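Local coordinates for glutamate racemase (Bacillus anthracis, PDB 2DWU), which belongs to the Asp/Glu/hydantoin racemase family of two-domain alpha/beta enzymes and is modelled here with D-glutamic acid bound, at residues I97-A107 with I209-L219; T162-L173 with L194-L202. All coordinates share one frame; numbering follows the deposited sequence.

Interaction 1: residues I97-A107 with I209-L219; sequences IGVIHPGARAA and ISSAEETAIEL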
loop_
_atom_site.group_PDB
_atom_site.type_symbol
_atom_site.label_atom_id
_atom_site.label_comp_id
_atom_site.label_asym_id
_atom_site.label_seq_id
_atom_site.Cartn_x
_atom_site.Cartn_y
_atom_site.Cartn_z
ATOM N N ILE B 97 7.666 8.506 -8.828
ATOM C CA ILE B 97 6.392 7.962 -8.347
ATOM C C ILE B 97 5.284 8.964 -8.662
ATOM O O ILE B 97 5.348 10.128 -8.239
ATOM C CB ILE B 97 6.425 7.743 -6.801
ATOM C CG1 ILE B 97 7.330 6.551 -6.414
ATOM C CG2 ILE B 97 5.034 7.399 -6.299
ATOM C CD1 ILE B 97 8.821 6.756 -6.623
ATOM N N GLY B 98 4.278 8.518 -9.405
ATOM C CA GLY B 98 3.148 9.363 -9.756
ATOM C C GLY B 98 2.009 9.050 -8.800
ATOM O O GLY B 98 2.037 8.037 -8.077
ATOM N N VAL B 99 0.983 9.884 -8.828
ATOM C CA VAL B 99 -0.147 9.705 -7.910
ATOM C C VAL B 99 -1.276 8.832 -8.448
ATOM O O VAL B 99 -2.182 8.465 -7.692
ATOM C CB VAL B 99 -0.758 11.071 -7.474
ATOM C CG1 VAL B 99 0.154 11.738 -6.457
ATOM C CG2 VAL B 99 -0.944 12.017 -8.667
ATOM N N ILE B 100 -1.206 8.484 -9.725
ATOM C CA ILE B 100 -2.272 7.680 -10.349
ATOM C C ILE B 100 -2.195 6.182 -10.039
ATOM O O ILE B 100 -3.168 5.621 -9.529
ATOM C CB ILE B 100 -2.287 7.925 -11.881
ATOM C CG1 ILE B 100 -2.655 9.391 -12.138
ATOM C CG2 ILE B 100 -3.264 6.940 -12.604
ATOM C CD1 ILE B 100 -2.689 9.780 -13.598
ATOM N N HIS B 101 -1.048 5.553 -10.291
ATOM C CA HIS B 101 -0.918 4.127 -10.050
ATOM C C HIS B 101 -1.134 3.710 -8.598
ATOM O O HIS B 101 -1.753 2.671 -8.339
ATOM C CB HIS B 101 0.422 3.622 -10.600
ATOM C CG HIS B 101 0.490 3.661 -12.098
ATOM N ND1 HIS B 101 0.711 4.824 -12.802
ATOM C CD2 HIS B 101 0.313 2.687 -13.024
ATOM C CE1 HIS B 101 0.668 4.567 -14.102
ATOM N NE2 HIS B 101 0.429 3.275 -14.263
ATOM N N PRO B 102 -0.643 4.495 -7.627
ATOM C CA PRO B 102 -0.872 4.095 -6.235
ATOM C C PRO B 102 -2.364 4.073 -5.918
ATOM O O PRO B 102 -2.827 3.197 -5.178
ATOM C CB PRO B 102 -0.129 5.175 -5.419
ATOM C CG PRO B 102 1.005 5.519 -6.313
ATOM C CD PRO B 102 0.326 5.600 -7.711
ATOM N N GLY B 103 -3.118 5.017 -6.489
ATOM C CA GLY B 103 -4.562 5.074 -6.264
ATOM C C GLY B 103 -5.270 3.871 -6.900
ATOM O O GLY B 103 -6.165 3.281 -6.295
ATOM N N ALA B 104 -4.868 3.528 -8.125
ATOM C CA ALA B 104 -5.442 2.362 -8.813
ATOM C C ALA B 104 -5.161 1.089 -8.010
ATOM O O ALA B 104 -6.052 0.253 -7.812
ATOM C CB ALA B 104 -4.859 2.220 -10.218
ATOM N N ARG B 105 -3.921 0.953 -7.539
ATOM C CA ARG B 105 -3.539 -0.235 -6.780
ATOM C C ARG B 105 -4.389 -0.378 -5.504
ATOM O O ARG B 105 -4.848 -1.478 -5.147
ATOM C CB ARG B 105 -2.044 -0.142 -6.426
ATOM C CG ARG B 105 -1.400 -1.508 -6.215
ATOM C CD ARG B 105 0.074 -1.331 -5.792
ATOM N NE ARG B 105 0.799 -0.381 -6.649
ATOM C CZ ARG B 105 1.128 -0.563 -7.933
ATOM N NH1 ARG B 105 0.819 -1.696 -8.578
ATOM N NH2 ARG B 105 1.766 0.417 -8.595
ATOM N N ALA B 106 -4.590 0.732 -4.796
ATOM C CA ALA B 106 -5.371 0.700 -3.590
ATOM C C ALA B 106 -6.848 0.377 -3.898
ATOM O O ALA B 106 -7.537 -0.280 -3.105
ATOM C CB ALA B 106 -5.248 2.070 -2.854
ATOM N N ALA B 107 -7.327 0.856 -5.043
ATOM C CA ALA B 107 -8.714 0.589 -5.433
ATOM C C ALA B 107 -8.918 -0.920 -5.615
ATOM O O ALA B 107 -9.949 -1.471 -5.206
ATOM C CB ALA B 107 -9.036 1.343 -6.740
ATOM N N ILE B 209 -10.860 6.633 -1.830
ATOM C CA ILE B 209 -9.416 6.446 -1.899
ATOM C C ILE B 209 -8.738 7.777 -2.176
ATOM O O ILE B 209 -9.058 8.477 -3.140
ATOM C CB ILE B 209 -9.043 5.437 -2.989
ATOM C CG1 ILE B 209 -9.609 4.068 -2.608
ATOM C CG2 ILE B 209 -7.519 5.373 -3.167
ATOM C CD1 ILE B 209 -9.140 2.976 -3.482
ATOM N N SER B 210 -7.801 8.125 -1.305
ATOM C CA SER B 210 -7.070 9.385 -1.426
ATOM C C SER B 210 -5.794 9.148 -2.199
ATOM O O SER B 210 -5.023 8.264 -1.819
ATOM C CB SER B 210 -6.661 9.893 -0.039
ATOM O OG SER B 210 -5.619 10.874 -0.164
ATOM N N SER B 211 -5.536 9.947 -3.230
ATOM C CA SER B 211 -4.291 9.778 -3.995
ATOM C C SER B 211 -3.109 10.031 -3.057
ATOM O O SER B 211 -2.088 9.362 -3.142
ATOM C CB SER B 211 -4.173 10.779 -5.156
ATOM O OG SER B 211 -5.161 10.540 -6.143
ATOM N N ALA B 212 -3.249 11.003 -2.161
ATOM C CA ALA B 212 -2.138 11.351 -1.261
ATOM C C ALA B 212 -1.732 10.242 -0.305
ATOM O O ALA B 212 -0.551 9.925 -0.175
ATOM C CB ALA B 212 -2.500 12.611 -0.472
ATOM N N GLU B 213 -2.706 9.655 0.379
ATOM C CA GLU B 213 -2.407 8.578 1.314
ATOM C C GLU B 213 -1.760 7.382 0.630
ATOM O O GLU B 213 -0.793 6.806 1.133
ATOM C CB GLU B 213 -3.690 8.110 2.019
ATOM C CG GLU B 213 -4.301 9.169 2.895
ATOM C CD GLU B 213 -5.184 8.587 3.974
ATOM O OE1 GLU B 213 -4.817 7.535 4.541
ATOM O OE2 GLU B 213 -6.229 9.196 4.273
ATOM N N GLU B 214 -2.267 7.019 -0.539
ATOM C CA GLU B 214 -1.717 5.861 -1.215
ATOM C C GLU B 214 -0.367 6.112 -1.859
ATOM O O GLU B 214 0.451 5.201 -1.979
ATOM C CB GLU B 214 -2.719 5.364 -2.262
ATOM C CG GLU B 214 -4.119 5.216 -1.682
ATOM C CD GLU B 214 -4.194 4.296 -0.478
ATOM O OE1 GLU B 214 -3.289 3.462 -0.316
ATOM O OE2 GLU B 214 -5.175 4.392 0.301
ATOM N N THR B 215 -0.112 7.356 -2.261
ATOM C CA THR B 215 1.163 7.645 -2.909
ATOM C C THR B 215 2.278 7.642 -1.887
ATOM O O THR B 215 3.396 7.204 -2.192
ATOM C CB THR B 215 1.121 8.982 -3.653
ATOM O OG1 THR B 215 0.130 8.883 -4.683
ATOM C CG2 THR B 215 2.470 9.282 -4.352
ATOM N N ALA B 216 1.987 8.092 -0.678
ATOM C CA ALA B 216 3.037 8.071 0.324
ATOM C C ALA B 216 3.435 6.638 0.690
ATOM O O ALA B 216 4.626 6.331 0.844
ATOM C CB ALA B 216 2.599 8.864 1.602
ATOM N N ILE B 217 2.465 5.727 0.796
ATOM C CA ILE B 217 2.841 4.371 1.136
ATOM C C ILE B 217 3.546 3.711 -0.062
ATOM O O ILE B 217 4.450 2.912 0.122
ATOM C CB ILE B 217 1.635 3.550 1.680
ATOM C CG1 ILE B 217 2.149 2.225 2.237
ATOM C CG2 ILE B 217 0.546 3.378 0.618
ATOM C CD1 ILE B 217 1.143 1.532 3.138
ATOM N N GLU B 218 3.178 4.083 -1.294
ATOM C CA GLU B 218 3.855 3.536 -2.463
ATOM C C GLU B 218 5.320 3.990 -2.465
ATOM O O GLU B 218 6.232 3.208 -2.707
ATOM C CB GLU B 218 3.161 3.999 -3.755
ATOM C CG GLU B 218 3.791 3.402 -5.012
ATOM C CD GLU B 218 2.851 2.525 -5.859
ATOM O OE1 GLU B 218 1.816 1.998 -5.378
ATOM O OE2 GLU B 218 3.195 2.350 -7.046
ATOM N N LEU B 219 5.544 5.272 -2.190
ATOM C CA LEU B 219 6.912 5.794 -2.107
ATOM C C LEU B 219 7.688 5.050 -1.000
ATOM O O LEU B 219 8.840 4.635 -1.206
ATOM C CB LEU B 219 6.872 7.301 -1.784
ATOM C CG LEU B 219 8.232 7.967 -1.555
ATOM C CD1 LEU B 219 9.085 7.894 -2.827
ATOM C CD2 LEU B 219 8.009 9.404 -1.122
HETATM O O HOH W 1 -4.830 8.094 -7.493
#
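Arg105 and Glu218 meet side-on, and this paired salt bridge ties helix 100-107 to helix 211-219. NE of Arg105 points almost straight at Glu218 OE1 (2.9 Å, N-H...O 172°), while Arg105 NH2 reaches Glu218 OE2, also at 2.9 Å but along a more bent path. Both oxygens are met on their syn side, the guanidinium and carboxylate planes turned 32° apart. Glu218, its CG anti to the backbone N and its chain bent at chi2, lies at about a right angle across the Pro102 ring, CD 3.5 Å from Pro102 CG. The helices cross at 99° with axes 8.0 Å apart, consistent with Gly103 lying over Ser211 and with the small Ala106, whose CB meets the carboxylate of Glu214. Next to Pro102, Thr215 OG1 bonds back to Ser211 O and lies against Val99 (CG1 at 3.4 Å), while CG2 meets Ile97 CG2. A water donates to Val99 O and Ser211 OG; Ser211 OG also hydrogen-bonds with Leu186 O and Asn78 OD1. Each helix follows an outermost strand, 96-98 of the six-stranded sheet and 207-210 of the four-stranded one, so the contact joins the two sheet domains. Arg105 NH1 bonds to Gln224 and Ser220 of the second subunit, and Glu214 OE1 forms a salt bridge with Lys109 of that subunit. Gripped through three nitrogens, the buried guanidinium probably keeps its charge and links domain junction to dimer interface.

Interaction 2: residues T162-L173 with L194-L202; sequences TAYVTQQVKQAL and LESYIKKEL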
loop_
_atom_site.group_PDB
_atom_site.type_symbol
_atom_site.label_atom_id
_atom_site.label_comp_id
_atom_site.label_asym_id
_atom_site.label_seq_id
_atom_site.Cartn_x
_atom_site.Cartn_y
_atom_site.Cartn_z
ATOM N N THR B 162 -20.243 26.621 2.284
ATOM C CA THR B 162 -20.717 25.240 2.326
ATOM C C THR B 162 -21.929 24.906 1.464
ATOM O O THR B 162 -22.004 23.809 0.912
ATOM C CB THR B 162 -20.989 24.782 3.779
ATOM O OG1 THR B 162 -22.039 25.568 4.351
ATOM C CG2 THR B 162 -19.726 24.924 4.621
ATOM N N ALA B 163 -22.882 25.824 1.348
ATOM C CA ALA B 163 -24.042 25.558 0.508
ATOM C C ALA B 163 -23.590 25.405 -0.945
ATOM O O ALA B 163 -24.081 24.537 -1.674
ATOM C CB ALA B 163 -25.056 26.702 0.619
ATOM N N TYR B 164 -22.654 26.257 -1.356
ATOM C CA TYR B 164 -22.158 26.228 -2.722
ATOM C C TYR B 164 -21.352 24.959 -2.954
ATOM O O TYR B 164 -21.457 24.328 -4.015
ATOM C CB TYR B 164 -21.271 27.457 -2.988
ATOM C CG TYR B 164 -20.862 27.586 -4.434
ATOM C CD1 TYR B 164 -19.546 27.342 -4.837
ATOM C CD2 TYR B 164 -21.811 27.880 -5.408
ATOM C CE1 TYR B 164 -19.191 27.381 -6.196
ATOM C CE2 TYR B 164 -21.472 27.917 -6.757
ATOM C CZ TYR B 164 -20.161 27.666 -7.140
ATOM O OH TYR B 164 -19.849 27.679 -8.476
ATOM N N VAL B 165 -20.546 24.588 -1.967
ATOM C CA VAL B 165 -19.713 23.391 -2.105
ATOM C C VAL B 165 -20.633 22.170 -2.226
ATOM O O VAL B 165 -20.449 21.322 -3.098
ATOM C CB VAL B 165 -18.745 23.225 -0.898
ATOM C CG1 VAL B 165 -17.907 21.938 -1.070
ATOM C CG2 VAL B 165 -17.785 24.444 -0.808
ATOM N N THR B 166 -21.652 22.101 -1.379
ATOM C CA THR B 166 -22.567 20.973 -1.446
ATOM C C THR B 166 -23.239 20.867 -2.815
ATOM O O THR B 166 -23.368 19.773 -3.350
ATOM C CB THR B 166 -23.654 21.066 -0.372
ATOM O OG1 THR B 166 -23.049 21.030 0.925
ATOM C CG2 THR B 166 -24.623 19.895 -0.493
ATOM N N GLN B 167 -23.663 21.996 -3.384
ATOM C CA GLN B 167 -24.311 21.977 -4.680
ATOM C C GLN B 167 -23.367 21.558 -5.789
ATOM O O GLN B 167 -23.756 20.811 -6.699
ATOM C CB GLN B 167 -24.895 23.353 -5.020
ATOM C CG GLN B 167 -26.084 23.246 -5.957
ATOM C CD GLN B 167 -27.281 22.554 -5.290
ATOM O OE1 GLN B 167 -27.804 23.040 -4.284
ATOM N NE2 GLN B 167 -27.710 21.421 -5.840
ATOM N N GLN B 168 -22.126 22.035 -5.712
ATOM C CA GLN B 168 -21.141 21.710 -6.740
ATOM C C GLN B 168 -20.728 20.248 -6.661
ATOM O O GLN B 168 -20.527 19.617 -7.693
ATOM C CB GLN B 168 -19.914 22.632 -6.641
ATOM C CG GLN B 168 -20.202 24.076 -7.119
ATOM C CD GLN B 168 -20.910 24.125 -8.457
ATOM O OE1 GLN B 168 -20.411 23.603 -9.448
ATOM N NE2 GLN B 168 -22.079 24.748 -8.494
ATOM N N VAL B 169 -20.612 19.719 -5.447
ATOM C CA VAL B 169 -20.257 18.309 -5.287
ATOM C C VAL B 169 -21.433 17.446 -5.781
ATOM O O VAL B 169 -21.228 16.420 -6.455
ATOM C CB VAL B 169 -19.906 17.981 -3.819
ATOM C CG1 VAL B 169 -19.807 16.447 -3.614
ATOM C CG2 VAL B 169 -18.556 18.634 -3.463
ATOM N N LYS B 170 -22.666 17.877 -5.479
ATOM C CA LYS B 170 -23.847 17.137 -5.930
ATOM C C LYS B 170 -23.883 17.053 -7.456
ATOM O O LYS B 170 -24.099 15.976 -8.048
ATOM C CB LYS B 170 -25.139 17.804 -5.410
ATOM C CG LYS B 170 -26.412 17.106 -5.892
ATOM C CD LYS B 170 -27.659 17.676 -5.238
ATOM C CE LYS B 170 -27.609 17.478 -3.731
ATOM N NZ LYS B 170 -27.639 16.028 -3.336
ATOM N N GLN B 171 -23.653 18.190 -8.103
ATOM C CA GLN B 171 -23.667 18.260 -9.548
ATOM C C GLN B 171 -22.541 17.457 -10.183
ATOM O O GLN B 171 -22.729 16.786 -11.202
ATOM C CB GLN B 171 -23.555 19.717 -10.002
ATOM C CG GLN B 171 -24.814 20.528 -9.803
ATOM C CD GLN B 171 -24.661 21.956 -10.293
ATOM O OE1 GLN B 171 -23.729 22.275 -11.044
ATOM N NE2 GLN B 171 -25.580 22.821 -9.883
ATOM N N ALA B 172 -21.361 17.520 -9.580
ATOM C CA ALA B 172 -20.217 16.808 -10.129
ATOM C C ALA B 172 -20.374 15.296 -10.038
ATOM O O ALA B 172 -19.970 14.586 -10.953
ATOM C CB ALA B 172 -18.924 17.229 -9.396
ATOM N N LEU B 173 -20.946 14.819 -8.935
ATOM C CA LEU B 173 -21.078 13.376 -8.718
ATOM C C LEU B 173 -22.367 12.747 -9.233
ATOM O O LEU B 173 -22.510 11.528 -9.183
ATOM C CB LEU B 173 -20.914 13.051 -7.234
ATOM C CG LEU B 173 -19.526 13.231 -6.596
ATOM C CD1 LEU B 173 -19.625 13.011 -5.113
ATOM C CD2 LEU B 173 -18.529 12.259 -7.214
ATOM N N LEU B 194 -12.609 17.688 0.122
ATOM C CA LEU B 194 -14.055 17.549 -0.083
ATOM C C LEU B 194 -14.542 16.193 0.365
ATOM O O LEU B 194 -15.702 15.855 0.107
ATOM C CB LEU B 194 -14.395 17.658 -1.572
ATOM C CG LEU B 194 -14.045 18.958 -2.271
ATOM C CD1 LEU B 194 -14.273 18.808 -3.784
ATOM C CD2 LEU B 194 -14.894 20.087 -1.698
ATOM N N GLU B 195 -13.684 15.422 1.022
ATOM C CA GLU B 195 -14.065 14.067 1.391
ATOM C C GLU B 195 -15.405 13.919 2.081
ATOM O O GLU B 195 -16.209 13.045 1.704
ATOM C CB GLU B 195 -12.980 13.384 2.223
ATOM C CG GLU B 195 -13.381 11.953 2.575
ATOM C CD GLU B 195 -12.247 11.121 3.138
ATOM O OE1 GLU B 195 -11.440 11.651 3.944
ATOM O OE2 GLU B 195 -12.174 9.920 2.787
ATOM N N SER B 196 -15.669 14.760 3.078
ATOM C CA SER B 196 -16.945 14.664 3.770
ATOM C C SER B 196 -18.140 14.861 2.864
ATOM O O SER B 196 -19.138 14.146 2.992
ATOM C CB SER B 196 -17.016 15.672 4.912
ATOM O OG SER B 196 -16.056 15.341 5.890
ATOM N N TYR B 197 -18.050 15.828 1.958
ATOM C CA TYR B 197 -19.153 16.114 1.045
ATOM C C TYR B 197 -19.385 14.945 0.122
ATOM O O TYR B 197 -20.517 14.563 -0.151
ATOM C CB TYR B 197 -18.854 17.348 0.180
ATOM C CG TYR B 197 -18.762 18.644 0.941
ATOM C CD1 TYR B 197 -17.539 19.116 1.414
ATOM C CD2 TYR B 197 -19.906 19.392 1.198
ATOM C CE1 TYR B 197 -17.468 20.320 2.130
ATOM C CE2 TYR B 197 -19.848 20.581 1.906
ATOM C CZ TYR B 197 -18.632 21.039 2.367
ATOM O OH TYR B 197 -18.581 22.228 3.068
ATOM N N ILE B 198 -18.289 14.394 -0.378
ATOM C CA ILE B 198 -18.355 13.277 -1.308
ATOM C C ILE B 198 -18.979 12.042 -0.671
ATOM O O ILE B 198 -19.846 11.391 -1.277
ATOM C CB ILE B 198 -16.934 12.974 -1.855
ATOM C CG1 ILE B 198 -16.487 14.157 -2.728
ATOM C CG2 ILE B 198 -16.937 11.681 -2.671
ATOM C CD1 ILE B 198 -15.014 14.093 -3.130
ATOM N N LYS B 199 -18.551 11.722 0.542
ATOM C CA LYS B 199 -19.092 10.564 1.255
ATOM C C LYS B 199 -20.589 10.724 1.452
ATOM O O LYS B 199 -21.348 9.770 1.320
ATOM C CB LYS B 199 -18.440 10.414 2.627
ATOM C CG LYS B 199 -16.972 10.078 2.580
ATOM C CD LYS B 199 -16.363 9.931 3.965
ATOM C CE LYS B 199 -15.006 9.234 3.859
ATOM N NZ LYS B 199 -14.328 9.082 5.170
ATOM N N LYS B 200 -21.009 11.936 1.793
ATOM C CA LYS B 200 -22.425 12.202 2.004
ATOM C C LYS B 200 -23.221 11.978 0.722
ATOM O O LYS B 200 -24.348 11.462 0.747
ATOM C CB LYS B 200 -22.615 13.645 2.484
ATOM C CG LYS B 200 -24.065 14.122 2.494
ATOM C CD LYS B 200 -24.893 13.432 3.563
ATOM C CE LYS B 200 -24.518 13.934 4.943
ATOM N NZ LYS B 200 -23.045 13.836 5.177
ATOM N N GLU B 201 -22.631 12.355 -0.405
ATOM C CA GLU B 201 -23.293 12.222 -1.689
ATOM C C GLU B 201 -23.342 10.783 -2.223
ATOM O O GLU B 201 -24.345 10.370 -2.798
ATOM C CB GLU B 201 -22.606 13.142 -2.710
ATOM C CG GLU B 201 -23.348 13.278 -4.035
ATOM C CD GLU B 201 -24.678 14.040 -3.905
ATOM O OE1 GLU B 201 -25.604 13.741 -4.683
ATOM O OE2 GLU B 201 -24.790 14.941 -3.040
ATOM N N LEU B 202 -22.275 10.014 -2.023
ATOM C CA LEU B 202 -22.253 8.648 -2.538
ATOM C C LEU B 202 -22.748 7.573 -1.591
ATOM O O LEU B 202 -23.161 6.496 -2.039
ATOM C CB LEU B 202 -20.847 8.292 -3.020
ATOM C CG LEU B 202 -20.359 9.169 -4.182
ATOM C CD1 LEU B 202 -18.980 8.700 -4.636
ATOM C CD2 LEU B 202 -21.343 9.100 -5.342
HETATM O O HOH W 2 -23.194 17.049 -2.272
#
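The ring of Tyr197 has CG1 of Val165 centred over one face, a CH-pi contact with the methyl 3.5 Å from the centroid and only 9° off the ring normal. At the ring's edge, in its plane, lie Thr166 OG1, 3.4 Å from Tyr197 CE2, and the backbone O of Leu194. Val169 holds the base of the side chain, its CG2 packed on CB of Tyr197. Thr162, Val165, Thr166 and Val169 thus form a hole on helix 162-173 for the tyrosine knob. Thr166 OG1 itself is turned back to Thr162 O, which also takes the backbone N-H of Thr166 from the opposite face of its carbonyl plane.

These two helices, inclined at 52° with axes 9.7 Å apart, belong to the alpha/beta domain built on the parallel sheet 142-147, 115-120, 183-187 and 207-210. Helix 195-202 lies against that sheet through Ile198, which touches Leu184, Leu186 and Ile208, while Val165 and Leu194 both lean on helix 151-157.

Further along, CD1 of Leu173 fits between CG2 of Ile198 (3.9 Å), CG of Leu202 and CB of Glu201. Glu201 slides past Leu173 in the opposite direction and, bent at chi2 (68°), brings its carboxylate beside Lys170. The lysine chain is folded at its last two torsions, so that NZ curls back to Glu201 OE2 at 3.1 Å, on the syn lone pair, with a weak second bond to OE1. A water that donates to Thr166 O and to Glu201 OE2 (2.8 Å from the latter) joins the two helices beside this salt bridge.

The segments of interaction 2 both fall between the two segments of interaction 1 in the sequence, and helix 195-202 leads on to strand 207-210, whose last two residues open segment 209-219. Their centres are about 22 Å apart and their nearest atoms about 6 Å, so the two do not touch; Leu184 and Leu186 of strand 183-187 touch both, meeting Ile198 by side chain and Ile209 by backbone bonds. Interaction 1 is also nearer the ligand: the side chain of Val99 is about 6 Å from the bound D-glutamic acid, that of Leu194 about 11 Å. Interaction 1 meets the pocket through Asn78, and it borders the second subunit; interaction 2 does not.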